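Local structure of aminotransferase (Paracoccus denitrificans, 4GRX) at residues Arg153-Arg158 with Pro186-Leu191; Arg158-His163 with Leu191-Tyr196. The protein probably transfers amino groups from amine or omega-amino acid donors to keto acceptors by pyridoxal-phosphate chemistry, as a class III omega-aminotransferase. One frame throughout, in Å; residues are numbered along the deposited sequence.

Interaction 1. Residues Arg153-Arg158 with Pro186-Leu191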
loop_
_atom_site.group_PDB
_atom_site.type_symbol
_atom_site.label_atom_id
_atom_site.label_comp_id
_atom_site.label_asym_id
_atom_site.label_seq_id
_atom_site.Cartn_x
_atom_site.Cartn_y
_atom_site.Cartn_z
ATOM N N ARG A 153 7.534 2.153 22.323
ATOM C CA ARG A 153 6.649 2.284 21.175
ATOM C C ARG A 153 6.658 3.639 20.480
ATOM O O ARG A 153 6.300 3.723 19.292
ATOM C CB ARG A 153 5.232 1.945 21.593
ATOM C CG ARG A 153 5.056 0.501 22.011
ATOM C CD ARG A 153 3.620 0.242 22.413
ATOM N NE ARG A 153 2.708 0.352 21.289
ATOM C CZ ARG A 153 2.539 -0.589 20.363
ATOM N NH1 ARG A 153 3.232 -1.722 20.415
ATOM N NH2 ARG A 153 1.677 -0.402 19.372
ATOM N N LYS A 154 7.053 4.694 21.199
ATOM C CA LYS A 154 7.007 6.066 20.642
ATOM C C LYS A 154 7.867 6.207 19.386
ATOM O O LYS A 154 8.881 5.537 19.254
ATOM C CB LYS A 154 7.385 7.124 21.688
ATOM C CG LYS A 154 6.375 7.248 22.824
ATOM C CD LYS A 154 6.961 7.909 24.061
ATOM C CE LYS A 154 6.004 7.780 25.245
ATOM N NZ LYS A 154 6.612 8.186 26.545
ATOM N N ILE A 155 7.438 7.070 18.464
ATOM C CA ILE A 155 8.123 7.280 17.184
ATOM C C ILE A 155 8.488 8.754 17.035
ATOM O O ILE A 155 7.607 9.630 17.071
ATOM C CB ILE A 155 7.259 6.811 15.978
ATOM C CG1 ILE A 155 6.981 5.302 16.026
ATOM C CG2 ILE A 155 7.905 7.193 14.654
ATOM C CD1 ILE A 155 8.206 4.413 15.930
ATOM N N LEU A 156 9.785 9.019 16.852
ATOM C CA LEU A 156 10.283 10.388 16.653
ATOM C C LEU A 156 10.458 10.717 15.182
ATOM O O LEU A 156 11.126 9.983 14.457
ATOM C CB LEU A 156 11.613 10.590 17.380
ATOM C CG LEU A 156 11.748 10.052 18.809
ATOM C CD1 LEU A 156 13.153 10.270 19.349
ATOM C CD2 LEU A 156 10.737 10.708 19.741
ATOM N N THR A 157 9.837 11.818 14.751
ATOM C CA THR A 157 10.045 12.395 13.405
ATOM C C THR A 157 10.225 13.907 13.505
ATOM O O THR A 157 10.325 14.441 14.611
ATOM C CB THR A 157 8.928 12.027 12.402
ATOM O OG1 THR A 157 7.639 12.350 12.932
ATOM C CG2 THR A 157 8.964 10.536 12.070
ATOM N N ARG A 158 10.277 14.606 12.372
ATOM C CA ARG A 158 10.428 16.073 12.406
ATOM C C ARG A 158 9.235 16.802 11.817
ATOM O O ARG A 158 8.598 16.313 10.884
ATOM C CB ARG A 158 11.677 16.553 11.654
ATOM C CG ARG A 158 13.018 16.364 12.339
ATOM C CD ARG A 158 13.608 15.006 12.029
ATOM N NE ARG A 158 13.564 14.682 10.604
ATOM C CZ ARG A 158 14.496 15.041 9.719
ATOM N NH1 ARG A 158 15.547 15.761 10.092
ATOM N NH2 ARG A 158 14.373 14.678 8.448
ATOM N N PRO A 186 -1.786 9.012 19.380
ATOM C CA PRO A 186 -0.816 9.042 20.487
ATOM C C PRO A 186 0.485 8.330 20.085
ATOM O O PRO A 186 0.456 7.342 19.325
ATOM C CB PRO A 186 -1.519 8.240 21.597
ATOM C CG PRO A 186 -2.974 8.297 21.263
ATOM C CD PRO A 186 -3.037 8.322 19.764
ATOM N N GLY A 187 1.614 8.839 20.554
ATOM C CA GLY A 187 2.881 8.135 20.402
ATOM C C GLY A 187 3.777 8.627 19.282
ATOM O O GLY A 187 4.811 8.009 18.993
ATOM N N PHE A 188 3.387 9.724 18.639
ATOM C CA PHE A 188 4.164 10.272 17.536
ATOM C C PHE A 188 4.537 11.696 17.886
ATOM O O PHE A 188 3.664 12.531 18.117
ATOM C CB PHE A 188 3.370 10.174 16.224
ATOM C CG PHE A 188 3.118 8.761 15.801
ATOM C CD1 PHE A 188 3.949 8.139 14.879
ATOM C CD2 PHE A 188 2.085 8.021 16.374
ATOM C CE1 PHE A 188 3.751 6.801 14.523
ATOM C CE2 PHE A 188 1.872 6.686 16.014
ATOM C CZ PHE A 188 2.713 6.075 15.087
ATOM N N ILE A 189 5.842 11.946 17.982
ATOM C CA ILE A 189 6.375 13.227 18.439
ATOM C C ILE A 189 7.103 13.918 17.293
ATOM O O ILE A 189 7.915 13.296 16.603
ATOM C CB ILE A 189 7.339 13.023 19.634
ATOM C CG1 ILE A 189 6.614 12.350 20.790
ATOM C CG2 ILE A 189 7.957 14.335 20.100
ATOM C CD1 ILE A 189 7.544 11.682 21.777
ATOM N N HIS A 190 6.816 15.203 17.105
ATOM C CA HIS A 190 7.465 16.002 16.078
ATOM C C HIS A 190 8.438 17.003 16.643
ATOM O O HIS A 190 8.033 17.910 17.360
ATOM C CB HIS A 190 6.408 16.703 15.243
ATOM C CG HIS A 190 5.447 15.759 14.582
ATOM N ND1 HIS A 190 4.114 15.926 14.637
ATOM C CD2 HIS A 190 5.670 14.597 13.845
ATOM C CE1 HIS A 190 3.508 14.921 13.967
ATOM N NE2 HIS A 190 4.464 14.114 13.479
ATOM N N LEU A 191 9.725 16.839 16.324
ATOM C CA LEU A 191 10.798 17.722 16.803
ATOM C C LEU A 191 11.030 18.810 15.782
ATOM O O LEU A 191 10.509 18.728 14.667
ATOM C CB LEU A 191 12.101 16.953 16.921
ATOM C CG LEU A 191 12.171 15.603 17.614
ATOM C CD1 LEU A 191 13.344 14.851 17.016
ATOM C CD2 LEU A 191 12.356 15.808 19.105
#
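With OG1 of Thr157 set between the backbone N and the carbonyl carbon (chi1 53°) and the ring of His190 turned beside its own backbone N (chi1 -59°), the two side chains run side by side on one face of the sheet. The hydroxyl meets the imidazole at its edge, in the ring plane, OG1 of Thr157 lying 3.1 Å from CD2 of His190. Each group finds its polar partner at the end of helix 167-172: Thr157 OG1 is hydrogen-bonded to Met172 O, His190 NE2 to Ser171 O. On the same face Ile155 presses its CB against Phe188, 3.7 Å from ring atom CD1. Strands 154-158 and 188-191 are parallel neighbours, linked by a beta-alpha-beta connection through helix 167-172; the second of them, strand 188-191, ends the seven-stranded mixed sheet of the PLP-dependent large domain within this chain. Four backbone bonds join the pair: Ile155 N to Gly187 O at 2.8 Å, Ile189 N to Ile155 O, Thr157 N to Ile189 O, and Leu191 N to Thr157 O at 3.0 Å. On the other face CD2 of Leu156 lies alongside Ile189, 3.9 Å from its CD1, and helix 206-224 packs over this side through Leu217 against Leu156 and Thr220 against Leu191.

Interaction 2. Residues Arg158-His163 with Leu191-Tyr196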
loop_
_atom_site.group_PDB
_atom_site.type_symbol
_atom_site.label_atom_id
_atom_site.label_comp_id
_atom_site.label_asym_id
_atom_site.label_seq_id
_atom_site.Cartn_x
_atom_site.Cartn_y
_atom_site.Cartn_z
ATOM N N ARG A 158 10.277 14.606 12.372
ATOM C CA ARG A 158 10.428 16.073 12.406
ATOM C C ARG A 158 9.235 16.802 11.817
ATOM O O ARG A 158 8.598 16.313 10.884
ATOM C CB ARG A 158 11.677 16.553 11.654
ATOM C CG ARG A 158 13.018 16.364 12.339
ATOM C CD ARG A 158 13.608 15.006 12.029
ATOM N NE ARG A 158 13.564 14.682 10.604
ATOM C CZ ARG A 158 14.496 15.041 9.719
ATOM N NH1 ARG A 158 15.547 15.761 10.092
ATOM N NH2 ARG A 158 14.373 14.678 8.448
ATOM N N TRP A 159 8.972 17.995 12.341
ATOM C CA TRP A 159 8.043 18.893 11.712
ATOM C C TRP A 159 8.456 19.074 10.267
ATOM O O TRP A 159 9.642 19.030 9.943
ATOM C CB TRP A 159 7.942 20.216 12.476
ATOM C CG TRP A 159 6.716 20.991 12.053
ATOM C CD1 TRP A 159 6.671 22.226 11.403
ATOM C CD2 TRP A 159 5.311 20.563 12.151
ATOM N NE1 TRP A 159 5.381 22.586 11.140
ATOM C CE2 TRP A 159 4.514 21.640 11.556
ATOM C CE3 TRP A 159 4.660 19.448 12.664
ATOM C CZ2 TRP A 159 3.131 21.578 11.478
ATOM C CZ3 TRP A 159 3.265 19.397 12.585
ATOM C CH2 TRP A 159 2.520 20.442 12.012
ATOM N N ASN A 160 7.472 19.212 9.380
ATOM C CA ASN A 160 7.682 19.220 7.926
ATOM C C ASN A 160 8.083 17.865 7.337
ATOM O O ASN A 160 8.241 17.758 6.124
ATOM C CB ASN A 160 8.671 20.310 7.489
ATOM C CG ASN A 160 8.172 21.722 7.771
ATOM O OD1 ASN A 160 6.983 22.021 7.645
ATOM N ND2 ASN A 160 9.094 22.609 8.133
ATOM N N ALA A 161 8.258 16.828 8.155
ATOM C CA ALA A 161 8.578 15.507 7.597
ATOM C C ALA A 161 7.408 14.976 6.769
ATOM O O ALA A 161 6.233 15.309 7.018
ATOM C CB ALA A 161 8.922 14.519 8.693
ATOM N N TYR A 162 7.711 14.162 5.771
ATOM C CA TYR A 162 6.635 13.463 5.096
ATOM C C TYR A 162 7.001 11.995 4.977
ATOM O O TYR A 162 7.983 11.646 4.329
ATOM C CB TYR A 162 6.335 14.087 3.729
ATOM C CG TYR A 162 5.139 13.458 3.027
ATOM C CD1 TYR A 162 3.867 14.049 3.095
ATOM C CD2 TYR A 162 5.275 12.268 2.311
ATOM C CE1 TYR A 162 2.778 13.471 2.468
ATOM C CE2 TYR A 162 4.192 11.690 1.678
ATOM C CZ TYR A 162 2.955 12.295 1.763
ATOM O OH TYR A 162 1.909 11.710 1.127
ATOM N N HIS A 163 6.220 11.144 5.623
ATOM C CA HIS A 163 6.500 9.718 5.606
ATOM C C HIS A 163 5.348 8.880 5.105
ATOM O O HIS A 163 5.490 7.663 4.966
ATOM C CB HIS A 163 6.982 9.249 6.972
ATOM C CG HIS A 163 8.226 9.955 7.459
ATOM N ND1 HIS A 163 9.472 9.599 7.061
ATOM C CD2 HIS A 163 8.387 11.014 8.370
ATOM C CE1 HIS A 163 10.384 10.402 7.671
ATOM N NE2 HIS A 163 9.716 11.262 8.478
ATOM N N LEU A 191 9.725 16.839 16.324
ATOM C CA LEU A 191 10.798 17.722 16.803
ATOM C C LEU A 191 11.030 18.810 15.782
ATOM O O LEU A 191 10.509 18.728 14.667
ATOM C CB LEU A 191 12.101 16.953 16.921
ATOM C CG LEU A 191 12.171 15.603 17.614
ATOM C CD1 LEU A 191 13.344 14.851 17.016
ATOM C CD2 LEU A 191 12.356 15.808 19.105
ATOM N N THR A 192 11.837 19.807 16.124
ATOM C CA THR A 192 12.043 20.940 15.220
ATOM C C THR A 192 12.692 20.511 13.906
ATOM O O THR A 192 13.626 19.690 13.876
ATOM C CB THR A 192 12.916 22.029 15.862
ATOM O OG1 THR A 192 12.488 22.252 17.199
ATOM C CG2 THR A 192 12.814 23.316 15.117
ATOM N N CYS A 193 12.188 21.079 12.823
ATOM C CA CYS A 193 12.710 20.840 11.502
ATOM C C CYS A 193 14.072 21.557 11.345
ATOM O O CYS A 193 14.160 22.754 11.615
ATOM C CB CYS A 193 11.705 21.363 10.482
ATOM S SG CYS A 193 12.365 21.397 8.809
ATOM N N PRO A 194 15.133 20.832 10.909
ATOM C CA PRO A 194 16.472 21.439 10.796
ATOM C C PRO A 194 16.629 22.381 9.589
ATOM O O PRO A 194 17.602 22.289 8.840
ATOM C CB PRO A 194 17.408 20.225 10.694
ATOM C CG PRO A 194 16.558 19.125 10.139
ATOM C CD PRO A 194 15.144 19.387 10.593
ATOM N N HIS A 195 15.674 23.290 9.428
ATOM C CA HIS A 195 15.665 24.292 8.380
ATOM C C HIS A 195 16.159 25.552 9.004
ATOM O O HIS A 195 15.417 26.273 9.681
ATOM C CB HIS A 195 14.241 24.461 7.854
ATOM C CG HIS A 195 14.122 25.341 6.626
ATOM N ND1 HIS A 195 12.932 25.644 6.072
ATOM C CD2 HIS A 195 15.085 26.000 5.865
ATOM C CE1 HIS A 195 13.123 26.432 4.998
ATOM N NE2 HIS A 195 14.439 26.651 4.873
ATOM N N TYR A 196 17.435 25.826 8.786
ATOM C CA TYR A 196 18.119 26.918 9.459
ATOM C C TYR A 196 17.507 28.285 9.140
ATOM O O TYR A 196 17.290 29.097 10.032
ATOM C CB TYR A 196 19.623 26.863 9.152
ATOM C CG TYR A 196 20.389 28.015 9.720
ATOM C CD1 TYR A 196 21.121 28.879 8.885
ATOM C CD2 TYR A 196 20.371 28.271 11.092
ATOM C CE1 TYR A 196 21.815 29.960 9.411
ATOM C CE2 TYR A 196 21.055 29.344 11.625
ATOM C CZ TYR A 196 21.772 30.181 10.782
ATOM O OH TYR A 196 22.442 31.236 11.331
#
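Asn160 reaches Cys193 through its amide: ND2 donates to SG over 3.6 Å, a long but straight bond (170° at the hydrogen), with the sulfur close to the amide plane. SG stands anti to the backbone N of Cys193 (chi1 170°), which swings it to the asparagine, while CB of the same cysteine packs 3.2 Å from the carbonyl O of Trp159. Beside this pair the backbone N of Trp159 binds Leu191 O at 2.9 Å, continuing the strand pairing by one more bond. The Arg158 side chain, bent at chi2 and chi3, crosses Pro194 at about a right angle; NH1 of Arg158 lies 3.5 Å from CG of Pro194, and CG of Arg158 lies 3.7 Å from the carbonyl O of Thr192. Replacing Asn160 with an alanine would probably leave the Cys193 sulfur without its amide donor and open a gap between the two loops. Further out, Tyr250 OH is hydrogen-bonded to NH1 of Arg158, whose NH2 makes a weak bond to Glu235 O, and Tyr199 packs on both Trp159 and Cys193. Asn160 and Ala161 are also tied by backbone bonds to Gly174, and Glu235 accepts from the backbone N of Tyr162, a residue that touches the bound delta-amino valeric acid. A type II turn from Arg158 to Ala161 carries the chain from the C-terminal end of a parallel strand towards the ligand pocket, the usual location of active sites in such alpha/beta folds.

Going from the N terminus, the first of these segments met is strand 154-158; the chain then turns at its end through 158-163 towards the ligand pocket, passes helix 167-172 and returns in strand 188-191, whose pairing in interaction 1 closes the crossover. It then continues into 191-196, which comes back against 158-163 in interaction 2 and closes a second loop of similar span. Because the segments alternate along the sequence, the two contacts cross, and they share Arg158 and Leu191, their centres 12 Å apart. They also touch directly: Thr157 packs on His163 and His190 on Trp159. Interaction 1 fastens the edge of the large sheet, whereas interaction 2 joins the loops leaving its strand ends.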